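Local structure of sporozoite surface protein 2 (Plasmodium vivax, 4HQO) at residues T38-I41 and P42-G46; E71-R74 and L75-Q79; N148-Q152 and R153-L157; A197-K200 and P201-K205. The protein probably serves as the sporozoite surface receptor for gliding motility, this piece holding its adhesive von Willebrand factor type A and thrombospondin type 1 domains. The protein carries 4 engineered substitutions. All coordinates share one frame; numbering follows the deposited sequence.

Interaction 1 (T38-I41 and P42-G46); sequences TKVI and PMLNG
Pro42 lies in the middle of helix 33-49, its ring set among Thr38, Lys39, Val40 and Ile41 of the turn before. Having no N-H, it leaves a kink there, and its CG lies 3.6 Å from Thr38 O. Beyond the proline the helical bonding resumes: Met43 N reaches Lys39 O, Leu44 N reaches Val40 O at 2.9 Å in a fairly straight bond (N-H...O 160°), and Asn45 N reaches Ile41 O at 3.0 Å.

The close-packed side is the buried one, formed by Val40, Ile41 and Leu44, with Met43 buried as well. Val40 and Leu44 run side by side, with Val40 CG1 4.1 Å from Leu44 CD1, and both rest on Met132 of strand 126-133. At the margin stands Asn45, partly exposed. Ile41 carries CG2 anti to its N, which sets that methyl 3.8 Å from Asn45 ND2; Ile41 and Asn45 also touch helix 83-96.

Looser is the side of Lys39 and Thr38. The Lys39 chain bends at chi2 (79°) and lies alongside Met43, where only its end approaches, NZ to Met43 CE at 3.9 Å. Thr38 is exposed, its OG1 hydrogen-bonded to Pro34 O. This is the helix of the beta-alpha-beta unit strand 19-26, helix 33-49, strand 58-65 of the von Willebrand factor A domain, kinked at Pro42.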
loop_
_atom_site.group_PDB
_atom_site.type_symbol
_atom_site.label_atom_id
_atom_site.label_comp_id
_atom_site.label_asym_id
_atom_site.label_seq_id
_atom_site.Cartn_x
_atom_site.Cartn_y
_atom_site.Cartn_z
ATOM N N THR A 38 -0.903 -19.233 -23.130
ATOM C CA THR A 38 0.226 -18.706 -23.901
ATOM C C THR A 38 0.569 -17.261 -23.570
ATOM O O THR A 38 1.646 -16.784 -23.910
ATOM C CB THR A 38 -0.042 -18.780 -25.413
ATOM O OG1 THR A 38 -1.137 -17.913 -25.729
ATOM C CG2 THR A 38 -0.366 -20.213 -25.841
ATOM N N LYS A 39 -0.343 -16.591 -22.883
ATOM C CA LYS A 39 -0.225 -15.157 -22.637
ATOM C C LYS A 39 -0.420 -14.766 -21.167
ATOM O O LYS A 39 0.441 -14.120 -20.560
ATOM C CB LYS A 39 -1.213 -14.385 -23.537
ATOM C CG LYS A 39 -1.530 -12.974 -23.071
ATOM C CD LYS A 39 -0.433 -11.994 -23.434
ATOM C CE LYS A 39 -0.867 -10.560 -23.145
ATOM N NZ LYS A 39 0.165 -9.587 -23.591
ATOM N N VAL A 40 -1.555 -15.140 -20.591
ATOM C CA VAL A 40 -1.875 -14.704 -19.230
ATOM C C VAL A 40 -0.976 -15.318 -18.153
ATOM O O VAL A 40 -0.440 -14.604 -17.301
ATOM C CB VAL A 40 -3.327 -15.000 -18.860
ATOM C CG1 VAL A 40 -3.623 -14.487 -17.454
ATOM C CG2 VAL A 40 -4.272 -14.364 -19.889
ATOM N N ILE A 41 -0.838 -16.641 -18.169
ATOM C CA ILE A 41 0.041 -17.315 -17.214
ATOM C C ILE A 41 1.498 -16.831 -17.319
ATOM O O ILE A 41 2.098 -16.488 -16.303
ATOM C CB ILE A 41 -0.064 -18.865 -17.311
ATOM C CG1 ILE A 41 -1.467 -19.330 -16.903
ATOM C CG2 ILE A 41 0.996 -19.534 -16.453
ATOM C CD1 ILE A 41 -1.826 -19.020 -15.457
ATOM N N PRO A 42 2.072 -16.788 -18.540
ATOM C CA PRO A 42 3.431 -16.223 -18.613
ATOM C C PRO A 42 3.505 -14.758 -18.146
ATOM O O PRO A 42 4.527 -14.360 -17.610
ATOM C CB PRO A 42 3.771 -16.322 -20.104
ATOM C CG PRO A 42 2.921 -17.443 -20.610
ATOM C CD PRO A 42 1.633 -17.311 -19.847
ATOM N N MET A 43 2.443 -13.980 -18.343
ATOM C CA MET A 43 2.427 -12.585 -17.902
ATOM C C MET A 43 2.482 -12.502 -16.383
ATOM O O MET A 43 3.238 -11.713 -15.818
ATOM C CB MET A 43 1.177 -11.861 -18.412
ATOM C CG MET A 43 0.936 -10.478 -17.773
ATOM S SD MET A 43 2.143 -9.239 -18.293
ATOM C CE MET A 43 1.907 -9.285 -20.073
ATOM N N LEU A 44 1.676 -13.327 -15.726
ATOM C CA LEU A 44 1.622 -13.348 -14.271
ATOM C C LEU A 44 2.935 -13.825 -13.673
ATOM O O LEU A 44 3.371 -13.334 -12.639
ATOM C CB LEU A 44 0.498 -14.260 -13.800
ATOM C CG LEU A 44 -0.939 -13.780 -13.958
ATOM C CD1 LEU A 44 -1.878 -14.953 -13.739
ATOM C CD2 LEU A 44 -1.215 -12.686 -12.941
ATOM N N ASN A 45 3.560 -14.793 -14.329
ATOM C CA ASN A 45 4.819 -15.320 -13.854
ATOM C C ASN A 45 5.925 -14.275 -13.892
ATOM O O ASN A 45 6.618 -14.080 -12.900
ATOM C CB ASN A 45 5.230 -16.552 -14.660
ATOM C CG ASN A 45 4.598 -17.820 -14.136
ATOM O OD1 ASN A 45 4.310 -17.928 -12.947
ATOM N ND2 ASN A 45 4.384 -18.792 -15.018
ATOM N N GLY A 46 6.086 -13.618 -15.041
ATOM C CA GLY A 46 7.126 -12.622 -15.219
ATOM C C GLY A 46 6.876 -11.401 -14.350
ATOM O O GLY A 46 7.798 -10.820 -13.794
#

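Interaction 2 (E71-R74 and L75-Q79); sequences ELIR and LGSGQ. With NA (sodium ion), chain G.
Ser77 turns its OG between its own backbone N and carbonyl carbon (chi1 71°), which brings the hydroxyl back to Arg74 O, 3.0 Å away; Ile73 holds CG2 anti to its N, and this methyl lies 4.1 Å from Gln79 CB. Ser77 N donates to Arg74 O at 3.2 Å with a nearly straight N-H (164°), closing the type II turn from Arg74 to Ser77. A water lies 2.6 Å from Ser77 OG and accepts from Arg74 N. Ser80 N donates weakly to Ser77 OG; the hydroxyl's own proton could serve Arg74 O or the water.

The Ile73 and Gln79 side chains cross at about a right angle. Just past the strand, Arg74 bends at chi3 and sends NH2 back to Glu71 OE2 at 3.0 Å, a salt bridge in the guanidinium plane that meets the carboxylate from above its own plane. Glu71 OE1 binds the sodium ion at 2.2 Å, and Tyr61 OH is a second ligand. Dividing the two oxygens so would restrict the carboxylate's rotation. Leu72 and Ile73 both pair with Met62 in a classic beta bulge, and a beta turn then leads from edge strand 69-73 to Ser77, the N-cap of helix 78-81.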
loop_
_atom_site.group_PDB
_atom_site.type_symbol
_atom_site.label_atom_id
_atom_site.label_comp_id
_atom_site.label_asym_id
_atom_site.label_seq_id
_atom_site.Cartn_x
_atom_site.Cartn_y
_atom_site.Cartn_z
ATOM N N GLU A 71 -11.126 -14.316 -4.210
ATOM C CA GLU A 71 -9.984 -13.753 -3.516
ATOM C C GLU A 71 -8.976 -14.874 -3.290
ATOM O O GLU A 71 -9.223 -15.787 -2.504
ATOM C CB GLU A 71 -10.472 -13.185 -2.191
ATOM C CG GLU A 71 -9.425 -12.709 -1.207
ATOM C CD GLU A 71 -10.102 -12.140 0.046
ATOM O OE1 GLU A 71 -10.841 -11.141 -0.076
ATOM O OE2 GLU A 71 -9.962 -12.726 1.138
ATOM N N LEU A 72 -7.854 -14.804 -4.000
ATOM C CA LEU A 72 -6.872 -15.885 -4.026
ATOM C C LEU A 72 -5.767 -15.670 -3.000
ATOM O O LEU A 72 -5.308 -16.617 -2.364
ATOM C CB LEU A 72 -6.257 -15.995 -5.416
ATOM C CG LEU A 72 -7.200 -16.368 -6.563
ATOM C CD1 LEU A 72 -6.410 -16.444 -7.866
ATOM C CD2 LEU A 72 -7.886 -17.703 -6.286
ATOM N N ILE A 73 -5.335 -14.421 -2.845
ATOM C CA ILE A 73 -4.255 -14.096 -1.921
ATOM C C ILE A 73 -4.642 -12.861 -1.122
ATOM O O ILE A 73 -4.961 -11.828 -1.716
ATOM C CB ILE A 73 -2.925 -13.832 -2.689
ATOM C CG1 ILE A 73 -2.523 -15.062 -3.519
ATOM C CG2 ILE A 73 -1.809 -13.417 -1.731
ATOM C CD1 ILE A 73 -1.237 -14.881 -4.308
ATOM N N ARG A 74 -4.642 -12.974 0.211
ATOM C CA ARG A 74 -4.906 -11.821 1.094
ATOM C C ARG A 74 -3.633 -11.099 1.501
ATOM O O ARG A 74 -2.612 -11.742 1.756
ATOM C CB ARG A 74 -5.660 -12.248 2.366
ATOM C CG ARG A 74 -7.121 -12.618 2.105
ATOM C CD ARG A 74 -7.912 -12.904 3.386
ATOM N NE ARG A 74 -7.962 -11.765 4.301
ATOM C CZ ARG A 74 -8.617 -10.624 4.068
ATOM N NH1 ARG A 74 -8.590 -9.654 4.976
ATOM N NH2 ARG A 74 -9.288 -10.437 2.932
ATOM N N LEU A 75 -3.709 -9.773 1.597
ATOM C CA LEU A 75 -2.582 -8.942 2.038
ATOM C C LEU A 75 -1.957 -9.435 3.325
ATOM O O LEU A 75 -2.655 -9.656 4.316
ATOM C CB LEU A 75 -3.017 -7.487 2.268
ATOM C CG LEU A 75 -3.240 -6.541 1.097
ATOM C CD1 LEU A 75 -3.661 -5.139 1.621
ATOM C CD2 LEU A 75 -1.993 -6.451 0.244
ATOM N N GLY A 76 -0.636 -9.597 3.308
ATOM C CA GLY A 76 0.099 -9.949 4.511
ATOM C C GLY A 76 0.288 -11.435 4.757
ATOM O O GLY A 76 1.106 -11.825 5.589
ATOM N N SER A 77 -0.459 -12.277 4.050
ATOM C CA SER A 77 -0.315 -13.719 4.247
ATOM C C SER A 77 1.033 -14.227 3.730
ATOM O O SER A 77 1.768 -13.502 3.059
ATOM C CB SER A 77 -1.432 -14.472 3.530
ATOM O OG SER A 77 -1.240 -14.409 2.130
ATOM N N GLY A 78 1.340 -15.486 4.030
ATOM C CA GLY A 78 2.535 -16.132 3.509
ATOM C C GLY A 78 2.628 -16.033 1.992
ATOM O O GLY A 78 3.691 -15.720 1.454
ATOM N N GLN A 79 1.514 -16.270 1.297
ATOM C CA GLN A 79 1.494 -16.182 -0.165
ATOM C C GLN A 79 1.564 -14.744 -0.661
ATOM O O GLN A 79 1.849 -14.490 -1.835
ATOM C CB GLN A 79 0.255 -16.871 -0.748
ATOM C CG GLN A 79 0.299 -18.372 -0.666
ATOM C CD GLN A 79 -0.826 -19.032 -1.439
ATOM O OE1 GLN A 79 -1.971 -18.600 -1.372
ATOM N NE2 GLN A 79 -0.497 -20.085 -2.183
HETATM NA NA NA G . -10.925 -9.621 -1.647
HETATM O O HOH W 1 -3.535 -15.437 1.350
#

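Interaction 3 (N148-Q152 and R153-L157); sequences NKLKQ and RNVRL. Engineered in segment 153-157: Arg156 (natural residue Ser).
A Schellman motif joins Leu150 and Lys151 to the residues that follow, ending the helix of the beta-alpha-beta unit strand 126-133, helix 140-152, strand 156-161 in the von Willebrand factor A domain. Its two defining bonds run from Val155 N to Leu150 O at 3.1 Å and from Asn154 N to Lys151 O at 3.0 Å, with Asn154 at positive phi (69°) as the C-prime residue. Leu150 O is gripped twice, since Arg153 N also donates to it at 3.0 Å; the two donors come from opposite faces of its carbonyl plane.

Apolar contact accompanies the reversal. Val155 holds CG2 beside its own N, where the methyl lies 3.2 Å from Leu150 O and 4.1 Å from Leu150 CD2. Val155 then meets Leu116 of helix 105-117 and Val129 of strand 126-133. Lys151 runs out extended, and its CE passes 3.8 Å from Leu157 CD2. Its NZ is bonded to Ile174 O and, weakly, to a water that donates to Leu157 O.

Arg153 CG lies 3.2 Å from Lys149 O; the chain bends at chi3 and delivers NH1 to Gln113 and Asn117. The chemistry is thus shared out: Leu150 O and Lys151 O are satisfied by N-H groups from beyond the helix, Leu150, Val155 and Leu157 form the buried apolar side, and Lys151 and Arg153 carry their charges to polar partners on helices 168-175 and 105-117.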
loop_
_atom_site.group_PDB
_atom_site.type_symbol
_atom_site.label_atom_id
_atom_site.label_comp_id
_atom_site.label_asym_id
_atom_site.label_seq_id
_atom_site.Cartn_x
_atom_site.Cartn_y
_atom_site.Cartn_z
ATOM N N ASN A 148 -12.525 5.245 -10.896
ATOM C CA ASN A 148 -12.412 6.665 -10.644
ATOM C C ASN A 148 -12.440 6.986 -9.151
ATOM O O ASN A 148 -11.692 7.835 -8.693
ATOM C CB ASN A 148 -13.505 7.432 -11.394
ATOM C CG ASN A 148 -13.126 7.727 -12.831
ATOM O OD1 ASN A 148 -11.949 7.697 -13.192
ATOM N ND2 ASN A 148 -14.124 8.014 -13.662
ATOM N N LYS A 149 -13.297 6.305 -8.396
ATOM C CA LYS A 149 -13.345 6.490 -6.950
ATOM C C LYS A 149 -12.024 6.073 -6.301
ATOM O O LYS A 149 -11.557 6.710 -5.368
ATOM C CB LYS A 149 -14.498 5.697 -6.339
ATOM C CG LYS A 149 -15.868 6.292 -6.611
ATOM C CD LYS A 149 -16.961 5.451 -5.984
ATOM C CE LYS A 149 -18.335 6.085 -6.186
ATOM N NZ LYS A 149 -19.418 5.216 -5.647
ATOM N N LEU A 150 -11.428 4.999 -6.796
ATOM C CA LEU A 150 -10.148 4.540 -6.278
ATOM C C LEU A 150 -9.048 5.599 -6.484
ATOM O O LEU A 150 -8.297 5.923 -5.560
ATOM C CB LEU A 150 -9.771 3.210 -6.921
ATOM C CG LEU A 150 -10.542 1.991 -6.393
ATOM C CD1 LEU A 150 -10.336 0.798 -7.286
ATOM C CD2 LEU A 150 -10.106 1.639 -4.984
ATOM N N LYS A 151 -8.982 6.150 -7.691
ATOM C CA LYS A 151 -8.007 7.173 -8.027
ATOM C C LYS A 151 -8.157 8.406 -7.154
ATOM O O LYS A 151 -7.160 9.020 -6.771
ATOM C CB LYS A 151 -8.123 7.542 -9.507
ATOM C CG LYS A 151 -7.837 6.346 -10.437
ATOM C CD LYS A 151 -7.846 6.780 -11.896
ATOM C CE LYS A 151 -7.746 5.597 -12.846
ATOM N NZ LYS A 151 -7.657 6.063 -14.268
ATOM N N GLN A 152 -9.403 8.752 -6.827
ATOM C CA GLN A 152 -9.691 9.906 -5.981
ATOM C C GLN A 152 -9.189 9.705 -4.559
ATOM O O GLN A 152 -9.036 10.666 -3.807
ATOM C CB GLN A 152 -11.195 10.209 -5.954
ATOM C CG GLN A 152 -11.686 11.056 -7.116
ATOM C CD GLN A 152 -13.202 11.196 -7.139
ATOM O OE1 GLN A 152 -13.918 10.513 -6.399
ATOM N NE2 GLN A 152 -13.699 12.087 -7.992
ATOM N N ARG A 153 -8.950 8.453 -4.187
ATOM C CA ARG A 153 -8.431 8.141 -2.862
ATOM C C ARG A 153 -6.939 7.854 -2.928
ATOM O O ARG A 153 -6.422 7.129 -2.085
ATOM C CB ARG A 153 -9.130 6.907 -2.287
ATOM C CG ARG A 153 -10.634 6.966 -2.302
ATOM C CD ARG A 153 -11.207 5.634 -1.854
ATOM N NE ARG A 153 -11.186 5.517 -0.401
ATOM C CZ ARG A 153 -11.944 4.676 0.290
ATOM N NH1 ARG A 153 -12.782 3.863 -0.339
ATOM N NH2 ARG A 153 -11.862 4.648 1.611
ATOM N N ASN A 154 -6.272 8.370 -3.959
ATOM C CA ASN A 154 -4.818 8.202 -4.120
ATOM C C ASN A 154 -4.330 6.778 -4.458
ATOM O O ASN A 154 -3.176 6.426 -4.209
ATOM C CB ASN A 154 -4.075 8.743 -2.888
ATOM C CG ASN A 154 -2.685 9.232 -3.215
ATOM O OD1 ASN A 154 -2.458 9.835 -4.263
ATOM N ND2 ASN A 154 -1.738 8.963 -2.321
ATOM N N VAL A 155 -5.204 5.958 -5.024
ATOM C CA VAL A 155 -4.793 4.640 -5.497
ATOM C C VAL A 155 -4.234 4.784 -6.912
ATOM O O VAL A 155 -4.833 5.459 -7.746
ATOM C CB VAL A 155 -5.984 3.640 -5.500
ATOM C CG1 VAL A 155 -5.534 2.266 -5.953
ATOM C CG2 VAL A 155 -6.632 3.553 -4.115
ATOM N N ARG A 156 -3.086 4.167 -7.185
ATOM C CA ARG A 156 -2.545 4.151 -8.547
ATOM C C ARG A 156 -3.119 2.962 -9.298
ATOM O O ARG A 156 -3.299 1.898 -8.715
ATOM C CB ARG A 156 -1.014 4.067 -8.534
ATOM C CG ARG A 156 -0.325 5.288 -7.931
ATOM C CD ARG A 156 -0.011 5.086 -6.453
ATOM N NE ARG A 156 0.647 6.251 -5.861
ATOM C CZ ARG A 156 1.952 6.501 -5.944
ATOM N NH1 ARG A 156 2.754 5.670 -6.602
ATOM N NH2 ARG A 156 2.456 7.586 -5.369
ATOM N N LEU A 157 -3.415 3.140 -10.583
ATOM C CA LEU A 157 -3.993 2.066 -11.393
ATOM C C LEU A 157 -3.216 1.847 -12.679
ATOM O O LEU A 157 -3.057 2.761 -13.491
ATOM C CB LEU A 157 -5.464 2.349 -11.737
ATOM C CG LEU A 157 -6.096 1.372 -12.746
ATOM C CD1 LEU A 157 -6.277 -0.017 -12.142
ATOM C CD2 LEU A 157 -7.435 1.887 -13.304
HETATM O O HOH W 2 -4.666 4.971 -14.051
#

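Interaction 4 (A197-K200 and P201-K205); sequences ALIK and PFIAK
Ile199 and Ile203 meet through methyls, Ile199 CG2 to Ile203 CD1 at 3.9 Å, near the weakly bonded C-terminal end of helix 192-203 in the von Willebrand factor A domain. The apolar group works inward: Ile199 rests on Leu128 and Ile130 of strand 126-133 and on Ala158, and Ile203 also touches Leu128. Ile203 reaches its neighbour because CG1 stands between its own N and carbonyl carbon (chi1 63°), which leaves CD1 directed at the methyl of Ile199.

Backbone bonding is that of short turns. Phe202 N donates to Ile199 O at 2.9 Å with a bent N-H (134°), and Ile203 N donates to Lys200 O at 3.1 Å, each donor standing above the carbonyl plane of its acceptor. These bonds span three residues. Neither Pro201 N nor Phe202 N makes the four-residue bond to the preceding turn, the proline for want of an N-H. The Pro201 ring sits among Ala197, Leu198, Ile199 and Lys200, and its CD lies 3.3 Å from Ala197 O, in place of the hydrogen bond a helix would have there.

Last comes the aromatic ring. Phe202 turns its edge to the backbone, near the ring plane, where CD2 lies 3.2 Å from Leu198 O.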
loop_
_atom_site.group_PDB
_atom_site.type_symbol
_atom_site.label_atom_id
_atom_site.label_comp_id
_atom_site.label_asym_id
_atom_site.label_seq_id
_atom_site.Cartn_x
_atom_site.Cartn_y
_atom_site.Cartn_z
ATOM N N ALA A 197 8.238 -2.910 -16.780
ATOM C CA ALA A 197 8.754 -1.563 -16.967
ATOM C C ALA A 197 7.662 -0.512 -16.729
ATOM O O ALA A 197 7.954 0.601 -16.307
ATOM C CB ALA A 197 9.366 -1.416 -18.354
ATOM N N LEU A 198 6.407 -0.868 -16.992
ATOM C CA LEU A 198 5.289 0.044 -16.750
ATOM C C LEU A 198 5.092 0.269 -15.255
ATOM O O LEU A 198 4.894 1.396 -14.805
ATOM C CB LEU A 198 3.992 -0.517 -17.339
ATOM C CG LEU A 198 2.797 0.441 -17.303
ATOM C CD1 LEU A 198 2.939 1.456 -18.407
ATOM C CD2 LEU A 198 1.472 -0.313 -17.424
ATOM N N ILE A 199 5.145 -0.827 -14.506
ATOM C CA ILE A 199 4.948 -0.848 -13.054
ATOM C C ILE A 199 6.084 -0.148 -12.295
ATOM O O ILE A 199 5.874 0.430 -11.229
ATOM C CB ILE A 199 4.813 -2.317 -12.576
ATOM C CG1 ILE A 199 3.539 -2.928 -13.158
ATOM C CG2 ILE A 199 4.801 -2.448 -11.062
ATOM C CD1 ILE A 199 2.382 -1.967 -13.174
ATOM N N LYS A 200 7.281 -0.185 -12.867
ATOM C CA LYS A 200 8.490 0.247 -12.152
ATOM C C LYS A 200 8.429 1.653 -11.531
ATOM O O LYS A 200 8.710 1.799 -10.340
ATOM C CB LYS A 200 9.740 0.061 -13.030
ATOM C CG LYS A 200 11.052 0.413 -12.350
ATOM C CD LYS A 200 12.234 0.082 -13.249
ATOM C CE LYS A 200 13.559 0.243 -12.517
ATOM N NZ LYS A 200 14.697 -0.206 -13.361
ATOM N N PRO A 201 8.047 2.685 -12.315
ATOM C CA PRO A 201 7.998 4.033 -11.730
ATOM C C PRO A 201 6.967 4.164 -10.610
ATOM O O PRO A 201 7.090 5.057 -9.777
ATOM C CB PRO A 201 7.580 4.920 -12.910
ATOM C CG PRO A 201 7.896 4.123 -14.127
ATOM C CD PRO A 201 7.678 2.702 -13.741
ATOM N N PHE A 202 5.969 3.287 -10.593
ATOM C CA PHE A 202 4.929 3.342 -9.574
ATOM C C PHE A 202 5.450 2.898 -8.214
ATOM O O PHE A 202 4.891 3.266 -7.184
ATOM C CB PHE A 202 3.757 2.434 -9.947
ATOM C CG PHE A 202 2.915 2.942 -11.085
ATOM C CD1 PHE A 202 1.941 3.901 -10.870
ATOM C CD2 PHE A 202 3.066 2.424 -12.360
ATOM C CE1 PHE A 202 1.153 4.351 -11.912
ATOM C CE2 PHE A 202 2.281 2.874 -13.405
ATOM C CZ PHE A 202 1.326 3.835 -13.182
ATOM N N ILE A 203 6.508 2.089 -8.212
ATOM C CA ILE A 203 6.954 1.441 -6.984
ATOM C C ILE A 203 8.418 1.711 -6.656
ATOM O O ILE A 203 8.938 1.179 -5.675
ATOM C CB ILE A 203 6.730 -0.098 -7.019
ATOM C CG1 ILE A 203 7.566 -0.744 -8.123
ATOM C CG2 ILE A 203 5.264 -0.435 -7.197
ATOM C CD1 ILE A 203 7.426 -2.267 -8.174
ATOM N N ALA A 204 9.077 2.525 -7.480
ATOM C CA ALA A 204 10.482 2.848 -7.281
ATOM C C ALA A 204 10.690 3.415 -5.886
ATOM O O ALA A 204 9.861 4.180 -5.388
ATOM C CB ALA A 204 10.967 3.830 -8.340
ATOM N N LYS A 205 11.785 3.013 -5.253
ATOM C CA LYS A 205 12.037 3.368 -3.868
ATOM C C LYS A 205 12.629 4.758 -3.791
ATOM O O LYS A 205 13.512 5.108 -4.575
ATOM C CB LYS A 205 12.978 2.357 -3.207
ATOM C CG LYS A 205 12.923 2.383 -1.693
ATOM C CD LYS A 205 13.884 1.387 -1.075
ATOM C CE LYS A 205 13.748 1.390 0.439
ATOM N NZ LYS A 205 14.755 0.520 1.108
#

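How the interactions relate
All four contacts are local, within single helices or at the joints between helix and strand, and they follow one another along the chain. Interactions 3 and 4 touch: the engineered Arg156 places NH1 3.3 Å from Phe202 O, and their centres lie about 17 Å apart. Interactions 1 and 2 sit 19 Å apart between centres and do not touch, though both pack on helix 83-96. Interactions 2 and 3, 22 Å apart between centres, both reach the same sheet, interaction 2 leaving strand 69-73 and interaction 3 entering strand 156-161. The magnesium ion, bound by Ser28, Ser30 and Thr103, is about 11 Å from the side chain of Val40, while interaction 2 supplies Glu71 to the sodium ion.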